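Local coordinates for amino acid ABC transporter, periplasmic amino acid-binding protein, putative (Streptococcus pneumoniae, PDB 4I62) that probably serves as the substrate-binding lipoprotein of an amino acid ABC transporter, capturing L-arginine between its two lobes for uptake, at residues 69-74 with 104-109; 121-126 with 244-249; 54-59 with 63-68. One frame throughout, in Å; residues are numbered along the deposited sequence. Where two conformers were deposited one is given.

In the fold
Following the chain from its N terminus, contact 3 comes first and spans the fewest residues: it closes the β hairpin 54-58/61-65 and runs into the start of helix 67-79. That helix then supplies one side of contact 1, which brings it against the chain leaving strand 104-105 toward the bound arginine. Contact 2 opens only after contact 1 has closed and makes the longest closure, from the loop 121-126 across more than a hundred residues to helix 236-251. The three are in series, neither nested nor crossed. They touch in space nonetheless: T245 and L249 lie against A74 and L71, while D68 reaches both G108 and Y125.

Contact 1. Residues 69-74 with 104-109; sequences IELAKA and LAISGV. With ARG (arginine), chain B.
I106 meets helix 67-79 with two separate branches, one to L71 and one to A72. Its CG2 lies 4.0 Å from CD2 of L71, the two side chains passing each other at a slant. CG1 stands beside the backbone N of I106 (chi1 -49°), and the chain runs on extended, which carries CD1 to within 3.8 Å of CB of A72. The contact between the segments is purely apolar and buried; V43 of strand 40-45 and Y125 also pack on I106.

Polar interactions begin one residue later, at S107, beside the bound arginine. The carbonyl O of S107 accepts two of the ligand's guanidinium N-H groups, from NE at 2.9 Å and from NH1 at 3.2 Å. NH1 is shared with the hydroxyl of the same residue, S107 OG, 3.1 Å away, and that hydroxyl is also hydrogen-bonded to N46 N. At the ligand's other end its amino N donates to G108 O at 2.8 Å. The peptide N of G108 is in turn bonded to the carboxylate of D68, which may thereby polarise the S107-G108 peptide, whose carbonyl O takes the guanidinium group.

The chemistry thus divides along the chain: hydrocarbon from I106 rests on the helix, while the adjoining backbone carbonyls read both ends of the arginine, with D68 in the second shell and N46 binding the ligand itself.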
loop_
_atom_site.group_PDB
_atom_site.type_symbol
_atom_site.label_atom_id
_atom_site.label_comp_id
_atom_site.label_asym_id
_atom_site.label_seq_id
_atom_site.Cartn_x
_atom_site.Cartn_y
_atom_site.Cartn_z
ATOM N N ILE A 69 7.385 3.015 7.168
ATOM C CA ILE A 69 8.775 2.914 7.613
ATOM C C ILE A 69 8.841 3.371 9.082
ATOM O O ILE A 69 9.533 2.757 9.907
ATOM C CB ILE A 69 9.734 3.761 6.736
ATOM C CG1 ILE A 69 9.960 3.137 5.370
ATOM C CG2 ILE A 69 11.085 3.930 7.421
ATOM C CD1 ILE A 69 8.771 2.938 4.486
ATOM N N GLU A 70 8.118 4.439 9.432
ATOM C CA GLU A 70 8.091 4.884 10.828
ATOM C C GLU A 70 7.431 3.846 11.736
ATOM O O GLU A 70 7.898 3.625 12.861
ATOM C CB GLU A 70 7.420 6.255 10.905
ATOM C CG GLU A 70 8.167 7.329 10.118
ATOM C CD GLU A 70 9.608 7.472 10.575
ATOM O OE1 GLU A 70 9.815 7.624 11.795
ATOM O OE2 GLU A 70 10.541 7.426 9.747
ATOM N N LEU A 71 6.368 3.197 11.270
ATOM C CA LEU A 71 5.762 2.098 12.009
ATOM C C LEU A 71 6.763 0.967 12.200
ATOM O O LEU A 71 6.911 0.427 13.301
ATOM C CB LEU A 71 4.525 1.607 11.278
ATOM C CG LEU A 71 3.789 0.387 11.844
ATOM C CD1 LEU A 71 3.399 0.562 13.311
ATOM C CD2 LEU A 71 2.575 0.020 11.012
ATOM N N ALA A 72 7.483 0.610 11.133
ATOM C CA ALA A 72 8.495 -0.446 11.208
ATOM C C ALA A 72 9.583 -0.115 12.241
ATOM O O ALA A 72 10.016 -0.963 12.982
ATOM C CB ALA A 72 9.117 -0.674 9.829
ATOM N N LYS A 73 10.047 1.146 12.231
ATOM C CA LYS A 73 11.050 1.579 13.210
ATOM C C LYS A 73 10.527 1.440 14.640
ATOM O O LYS A 73 11.265 1.021 15.545
ATOM C CB LYS A 73 11.422 3.048 12.961
ATOM C CG LYS A 73 12.290 3.303 11.744
ATOM C CD LYS A 73 12.497 4.839 11.572
ATOM C CE LYS A 73 13.286 5.206 10.332
ATOM N NZ LYS A 73 13.294 6.690 10.213
ATOM N N ALA A 74 9.271 1.801 14.853
ATOM C CA ALA A 74 8.691 1.696 16.184
ATOM C C ALA A 74 8.609 0.240 16.639
ATOM O O ALA A 74 8.863 -0.075 17.804
ATOM C CB ALA A 74 7.316 2.399 16.249
ATOM N N LEU A 104 8.129 -9.537 8.506
ATOM C CA LEU A 104 6.854 -8.811 8.440
ATOM C C LEU A 104 6.711 -8.245 7.044
ATOM O O LEU A 104 7.716 -7.903 6.423
ATOM C CB LEU A 104 6.809 -7.621 9.424
ATOM C CG LEU A 104 6.955 -7.951 10.895
ATOM C CD1 LEU A 104 7.008 -6.657 11.706
ATOM C CD2 LEU A 104 5.812 -8.868 11.383
ATOM N N ALA A 105 5.464 -8.096 6.612
ATOM C CA ALA A 105 5.146 -7.227 5.480
ATOM C C ALA A 105 4.461 -5.999 6.052
ATOM O O ALA A 105 3.387 -6.120 6.657
ATOM C CB ALA A 105 4.229 -7.915 4.482
ATOM N N ILE A 106 5.087 -4.841 5.859
ATOM C CA ILE A 106 4.486 -3.561 6.241
ATOM C C ILE A 106 4.540 -2.726 4.956
ATOM O O ILE A 106 5.569 -2.118 4.639
ATOM C CB ILE A 106 5.212 -2.847 7.412
ATOM C CG1 ILE A 106 5.439 -3.815 8.580
ATOM C CG2 ILE A 106 4.366 -1.652 7.842
ATOM C CD1 ILE A 106 6.197 -3.181 9.762
ATOM N N SER A 107 3.439 -2.761 4.198
ATOM C CA SER A 107 3.514 -2.309 2.822
ATOM C C SER A 107 2.129 -1.913 2.317
ATOM O O SER A 107 1.774 -2.208 1.154
ATOM C CB SER A 107 4.135 -3.396 1.933
ATOM O OG SER A 107 4.542 -2.913 0.645
ATOM N N GLY A 108 1.334 -1.289 3.181
ATOM C CA GLY A 108 -0.030 -0.942 2.805
ATOM C C GLY A 108 -0.859 -2.174 2.466
ATOM O O GLY A 108 -1.690 -2.129 1.562
ATOM N N VAL A 109 -0.660 -3.253 3.214
ATOM C CA VAL A 109 -1.284 -4.545 2.909
ATOM C C VAL A 109 -2.709 -4.640 3.451
ATOM O O VAL A 109 -2.917 -4.532 4.686
ATOM C CB VAL A 109 -0.455 -5.723 3.476
ATOM C CG1 VAL A 109 -1.113 -7.053 3.173
ATOM C CG2 VAL A 109 0.954 -5.697 2.959
HETATM N N ARG B . -3.756 -2.418 -0.327
HETATM C CA ARG B . -3.494 -3.187 -1.572
HETATM C C ARG B . -3.253 -4.665 -1.275
HETATM O O ARG B . -2.936 -5.012 -0.118
HETATM C CB ARG B . -2.371 -2.560 -2.377
HETATM C CG ARG B . -1.072 -2.398 -1.584
HETATM C CD ARG B . 0.098 -2.044 -2.478
HETATM N NE ARG B . 1.222 -1.603 -1.672
HETATM C CZ ARG B . 2.402 -1.254 -2.141
HETATM N NH1 ARG B . 3.362 -0.879 -1.302
HETATM N NH2 ARG B . 2.632 -1.287 -3.452
HETATM O OXT ARG B . -3.343 -5.472 -2.258
#

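Contact 2. Residues 121-126 with 244-249; sequences FSTPYY and KTIQKL
S122 OG, packed 3.4 Å from CD1 of I246, is gripped by two polar groups as well. It donates to T123 O at 2.8 Å, arriving from above the carbonyl plane rather than along a lone pair, and it is also bonded to V229 N. The torsion that sets it between its own backbone N and carbonyl carbon (chi1 73°) brings it to the carbonyl of T123, one peptide further on, and the hydroxyl is thereby fixed beside the methyl of I246.

I246 carries the helix side of the contact. Its CD1 reaches S122, and I246 CD1 also lies 3.7 Å from the carbonyl oxygen T123 O. The other branch, CG2, meets two side chains: CG2 of T123 at 3.8 Å, the two side chains running alongside each other with reversed sense, and CB of Y125 at 4.0 Å. Past that CB the tyrosine ring turns away from helix 236-251, and its OH makes a weak hydrogen bond to D68 OD1.

Around I246, polar groups of the same helix hold the backbone of the loop and of the strand end before it: D243 takes the N-H of T123, K250 reaches the carbonyl of P124 and K239 that of F121. The loop joins strand 119-121 to strand 126-135, and it also follows strand 226-232, with backbone bonds from S122 to V229 and from Y125 to Y227. Helix 67-79 packs on T245 and L249, and helix 254-265 adds L255 against both Y125 and L249.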
loop_
_atom_site.group_PDB
_atom_site.type_symbol
_atom_site.label_atom_id
_atom_site.label_comp_id
_atom_site.label_asym_id
_atom_site.label_seq_id
_atom_site.Cartn_x
_atom_site.Cartn_y
_atom_site.Cartn_z
ATOM N N PHE A 121 -2.370 -11.576 10.812
ATOM C CA PHE A 121 -2.367 -10.144 10.632
ATOM C C PHE A 121 -2.410 -9.447 11.970
ATOM O O PHE A 121 -3.091 -9.877 12.905
ATOM C CB PHE A 121 -3.589 -9.670 9.830
ATOM C CG PHE A 121 -3.461 -9.846 8.337
ATOM C CD1 PHE A 121 -2.680 -8.971 7.627
ATOM C CD2 PHE A 121 -4.129 -10.848 7.662
ATOM C CE1 PHE A 121 -2.580 -9.075 6.237
ATOM C CE2 PHE A 121 -4.015 -10.963 6.266
ATOM C CZ PHE A 121 -3.242 -10.074 5.565
ATOM N N SER A 122 -1.725 -8.328 12.051
ATOM C CA SER A 122 -1.930 -7.416 13.159
ATOM C C SER A 122 -3.352 -6.897 13.186
ATOM O O SER A 122 -4.125 -7.032 12.204
ATOM C CB SER A 122 -0.981 -6.219 13.054
ATOM O OG SER A 122 -1.362 -5.333 12.016
ATOM N N THR A 123 -3.708 -6.263 14.294
ATOM C CA THR A 123 -4.881 -5.421 14.320
ATOM C C THR A 123 -4.740 -4.358 13.195
ATOM O O THR A 123 -3.634 -3.971 12.823
ATOM C CB THR A 123 -4.991 -4.772 15.691
ATOM O OG1 THR A 123 -6.312 -4.278 15.893
ATOM C CG2 THR A 123 -4.038 -3.637 15.856
ATOM N N PRO A 124 -5.853 -3.882 12.632
ATOM C CA PRO A 124 -5.710 -2.939 11.520
ATOM C C PRO A 124 -5.165 -1.596 11.965
ATOM O O PRO A 124 -5.435 -1.142 13.115
ATOM C CB PRO A 124 -7.148 -2.744 11.020
ATOM C CG PRO A 124 -7.925 -3.879 11.567
ATOM C CD PRO A 124 -7.222 -4.410 12.767
ATOM N N TYR A 125 -4.447 -0.937 11.081
ATOM C CA TYR A 125 -3.910 0.378 11.364
ATOM C C TYR A 125 -4.381 1.494 10.447
ATOM O O TYR A 125 -4.014 2.650 10.697
ATOM C CB TYR A 125 -2.384 0.388 11.499
ATOM C CG TYR A 125 -1.629 0.116 10.221
ATOM C CD1 TYR A 125 -1.304 1.140 9.351
ATOM C CD2 TYR A 125 -1.178 -1.171 9.915
ATOM C CE1 TYR A 125 -0.573 0.891 8.171
ATOM C CE2 TYR A 125 -0.443 -1.441 8.758
ATOM C CZ TYR A 125 -0.146 -0.392 7.896
ATOM O OH TYR A 125 0.594 -0.640 6.764
ATOM N N TYR A 126 -5.137 1.180 9.396
ATOM C CA TYR A 126 -5.635 2.229 8.509
ATOM C C TYR A 126 -6.824 1.652 7.784
ATOM O O TYR A 126 -6.875 0.427 7.536
ATOM C CB TYR A 126 -4.579 2.608 7.462
ATOM C CG TYR A 126 -4.932 3.818 6.655
ATOM C CD1 TYR A 126 -4.738 5.078 7.186
ATOM C CD2 TYR A 126 -5.456 3.722 5.374
ATOM C CE1 TYR A 126 -5.073 6.224 6.480
ATOM C CE2 TYR A 126 -5.827 4.885 4.658
ATOM C CZ TYR A 126 -5.610 6.119 5.219
ATOM O OH TYR A 126 -5.938 7.269 4.520
ATOM N N LYS A 244 0.886 -4.089 20.268
ATOM C CA LYS A 244 1.197 -3.124 21.318
ATOM C C LYS A 244 1.651 -1.803 20.694
ATOM O O LYS A 244 1.293 -0.727 21.156
ATOM C CB LYS A 244 2.297 -3.687 22.225
ATOM C CG LYS A 244 2.811 -2.714 23.266
ATOM C CD LYS A 244 3.976 -3.328 24.029
ATOM C CE LYS A 244 4.379 -2.495 25.234
ATOM N NZ LYS A 244 4.609 -1.069 24.895
ATOM N N THR A 245 2.473 -1.906 19.652
ATOM C CA THR A 245 3.004 -0.726 18.975
ATOM C C THR A 245 1.913 0.050 18.236
ATOM O O THR A 245 1.822 1.276 18.363
ATOM C CB THR A 245 4.160 -1.121 18.020
ATOM O OG1 THR A 245 5.151 -1.843 18.731
ATOM C CG2 THR A 245 4.796 0.100 17.382
ATOM N N ILE A 246 1.075 -0.675 17.482
ATOM C CA ILE A 246 -0.028 -0.027 16.798
ATOM C C ILE A 246 -0.961 0.648 17.799
ATOM O O ILE A 246 -1.360 1.793 17.597
ATOM C CB ILE A 246 -0.784 -1.015 15.886
ATOM C CG1 ILE A 246 0.123 -1.431 14.713
ATOM C CG2 ILE A 246 -2.061 -0.387 15.367
ATOM C CD1 ILE A 246 -0.409 -2.662 13.951
ATOM N N GLN A 247 -1.315 -0.048 18.874
ATOM C CA GLN A 247 -2.194 0.506 19.910
ATOM C C GLN A 247 -1.648 1.838 20.463
ATOM O O GLN A 247 -2.357 2.819 20.596
ATOM C CB GLN A 247 -2.358 -0.538 21.020
ATOM C CG GLN A 247 -3.198 -0.092 22.256
ATOM C CD GLN A 247 -3.367 -1.193 23.308
ATOM O OE1 GLN A 247 -2.687 -1.202 24.348
ATOM N NE2 GLN A 247 -4.311 -2.095 23.075
ATOM N N LYS A 248 -0.357 1.846 20.761
ATOM C CA LYS A 248 0.271 3.039 21.301
ATOM C C LYS A 248 0.218 4.201 20.304
ATOM O O LYS A 248 -0.108 5.341 20.670
ATOM C CB LYS A 248 1.726 2.696 21.653
ATOM C CG LYS A 248 2.535 3.857 22.177
ATOM C CD LYS A 248 4.001 3.485 22.392
ATOM C CE LYS A 248 4.152 2.365 23.405
ATOM N NZ LYS A 248 5.537 2.302 23.974
ATOM N N LEU A 249 0.550 3.911 19.049
ATOM C CA LEU A 249 0.571 4.958 18.030
ATOM C C LEU A 249 -0.825 5.476 17.699
ATOM O O LEU A 249 -0.985 6.662 17.397
ATOM C CB LEU A 249 1.267 4.471 16.750
ATOM C CG LEU A 249 2.766 4.204 16.859
ATOM C CD1 LEU A 249 3.267 3.486 15.621
ATOM C CD2 LEU A 249 3.543 5.477 17.013
#

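Contact 3. Residues 54-59 with 63-68; sequences YQKVVD and QIVGSD
Y54 lays its ring over V65 of the facing strand. From CB the side chain turns into the position between the backbone N and the carbonyl carbon (chi1 59°), folding the ring back across the hairpin. CG and CD1 come near the carbonyl oxygen of V65, CD1 standing 3.6 Å from V65 O. Farther along that edge CE1 reaches G66 CA at 3.9 Å. Along the other edge CD2 and CE2 approach the methyl CG2 of V65, CE2 to 3.5 Å, and CZ lies nearly as close to the same methyl. This is a CH-pi contact over the face: V65 CG2 is 3.7 Å from the ring centroid, displaced toward the rim. At the tip, OH makes a weak hydrogen bond to A262 O.

V65 CG2 also touches CB of K56 at 3.7 Å, on the face that Y54, K56, Q63 and V65 share. Beyond them V58 CB meets CG of Q63, these two side chains crossing nearly at right angles.

The backbones pair as an antiparallel hairpin. Y54 and V65 form a hydrogen-bonded pair with bonds in both directions, V65 N to Y54 O being the straighter (170°). K56 and Q63 form the next such pair, Q63 N to K56 O measuring 2.8 Å. Between them lies the non-hydrogen-bonded pair Q55 and I64, beside which I64 CA makes a CA-H...O contact to Y54 O at 3.4 Å. G66 then occupies the N-cap position of helix 67-79.

The N and O atoms of the two hydrogen-bonded pairs are thus met within the hairpin, whereas the polar ends of Y54 and K56 leave it: K56 NZ bonds to A265 O, at the C-terminal end of helix 254-265, where the helix dipole would favour an ammonium group.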
loop_
_atom_site.group_PDB
_atom_site.type_symbol
_atom_site.label_atom_id
_atom_site.label_comp_id
_atom_site.label_asym_id
_atom_site.label_seq_id
_atom_site.Cartn_x
_atom_site.Cartn_y
_atom_site.Cartn_z
ATOM N N TYR A 54 7.695 5.112 -0.003
ATOM C CA TYR A 54 8.027 5.700 -1.291
ATOM C C TYR A 54 9.502 6.050 -1.267
ATOM O O TYR A 54 10.171 6.011 -0.229
ATOM C CB TYR A 54 7.134 6.919 -1.586
ATOM C CG TYR A 54 7.206 8.066 -0.581
ATOM C CD1 TYR A 54 6.455 8.010 0.599
ATOM C CD2 TYR A 54 7.984 9.211 -0.825
ATOM C CE1 TYR A 54 6.459 9.049 1.490
ATOM C CE2 TYR A 54 8.014 10.246 0.095
ATOM C CZ TYR A 54 7.252 10.162 1.240
ATOM O OH TYR A 54 7.256 11.185 2.167
ATOM N N GLN A 55 10.012 6.389 -2.447
ATOM C CA GLN A 55 11.391 6.836 -2.591
ATOM C C GLN A 55 11.433 8.344 -2.639
ATOM O O GLN A 55 10.720 8.977 -3.443
ATOM C CB GLN A 55 12.041 6.264 -3.849
ATOM C CG GLN A 55 12.187 4.755 -3.858
ATOM C CD GLN A 55 12.965 4.273 -5.062
ATOM O OE1 GLN A 55 14.192 4.376 -5.101
ATOM N NE2 GLN A 55 12.260 3.762 -6.059
ATOM N N LYS A 56 12.281 8.925 -1.805
ATOM C CA LYS A 56 12.438 10.365 -1.761
ATOM C C LYS A 56 13.899 10.668 -2.025
ATOM O O LYS A 56 14.773 10.039 -1.425
ATOM C CB LYS A 56 12.044 10.862 -0.361
ATOM C CG LYS A 56 12.089 12.359 -0.188
ATOM C CD LYS A 56 11.569 12.743 1.202
ATOM C CE LYS A 56 11.732 14.236 1.497
ATOM N NZ LYS A 56 11.055 15.061 0.438
ATOM N N VAL A 57 14.212 11.650 -2.866
ATOM C CA VAL A 57 15.604 12.036 -3.040
ATOM C C VAL A 57 16.019 12.899 -1.851
ATOM O O VAL A 57 15.402 13.941 -1.551
ATOM C CB VAL A 57 15.832 12.778 -4.358
ATOM C CG1 VAL A 57 17.329 12.911 -4.623
ATOM C CG2 VAL A 57 15.124 12.044 -5.489
ATOM N N VAL A 58 17.062 12.453 -1.168
ATOM C CA VAL A 58 17.573 13.131 0.004
ATOM C C VAL A 58 19.071 13.280 -0.231
ATOM O O VAL A 58 19.767 12.280 -0.380
ATOM C CB VAL A 58 17.290 12.294 1.280
ATOM C CG1 VAL A 58 17.847 13.003 2.481
ATOM C CG2 VAL A 58 15.794 12.106 1.462
ATOM N N ASP A 59 19.559 14.514 -0.300
ATOM C CA ASP A 59 20.995 14.730 -0.466
ATOM C C ASP A 59 21.531 13.971 -1.690
ATOM O O ASP A 59 22.631 13.409 -1.664
ATOM C CB ASP A 59 21.718 14.303 0.822
ATOM C CG ASP A 59 23.093 14.897 0.965
ATOM O OD1 ASP A 59 23.339 15.996 0.427
ATOM O OD2 ASP A 59 23.921 14.258 1.663
ATOM N N GLN A 63 16.028 7.515 -1.024
ATOM C CA GLN A 63 15.891 6.886 0.288
ATOM C C GLN A 63 14.460 6.396 0.438
ATOM O O GLN A 63 13.532 7.090 0.017
ATOM C CB GLN A 63 16.144 7.932 1.374
ATOM C CG GLN A 63 17.599 8.368 1.477
ATOM C CD GLN A 63 18.383 7.493 2.425
ATOM O OE1 GLN A 63 18.645 6.327 2.136
ATOM N NE2 GLN A 63 18.779 8.056 3.557
ATOM N N ILE A 64 14.265 5.223 1.033
ATOM C CA ILE A 64 12.924 4.710 1.303
ATOM C C ILE A 64 12.410 5.318 2.587
ATOM O O ILE A 64 13.041 5.172 3.654
ATOM C CB ILE A 64 12.928 3.188 1.403
ATOM C CG1 ILE A 64 13.338 2.562 0.077
ATOM C CG2 ILE A 64 11.539 2.664 1.790
ATOM C CD1 ILE A 64 13.594 1.062 0.144
ATOM N N VAL A 65 11.258 5.982 2.499
ATOM C CA VAL A 65 10.664 6.691 3.618
ATOM C C VAL A 65 9.154 6.476 3.594
ATOM O O VAL A 65 8.609 5.971 2.615
ATOM C CB VAL A 65 10.964 8.214 3.534
ATOM C CG1 VAL A 65 12.458 8.489 3.587
ATOM C CG2 VAL A 65 10.371 8.807 2.289
ATOM N N GLY A 66 8.486 6.873 4.670
ATOM C CA GLY A 66 7.032 6.904 4.712
ATOM C C GLY A 66 6.464 6.443 6.048
ATOM O O GLY A 66 7.205 5.988 6.947
ATOM N N SER A 67 5.141 6.529 6.194
ATOM C CA SER A 67 4.552 6.207 7.482
ATOM C C SER A 67 4.730 4.744 7.871
ATOM O O SER A 67 4.831 4.440 9.064
ATOM C CB SER A 67 3.079 6.591 7.506
ATOM O OG SER A 67 2.343 5.921 6.504
ATOM N N ASP A 68 4.782 3.824 6.900
ATOM C CA ASP A 68 4.995 2.423 7.222
ATOM C C ASP A 68 6.447 2.202 7.666
ATOM O O ASP A 68 6.725 1.281 8.437
ATOM C CB ASP A 68 4.740 1.514 6.000
ATOM C CG ASP A 68 3.280 1.119 5.808
ATOM O OD1 ASP A 68 2.454 1.343 6.709
ATOM O OD2 ASP A 68 2.991 0.507 4.740
#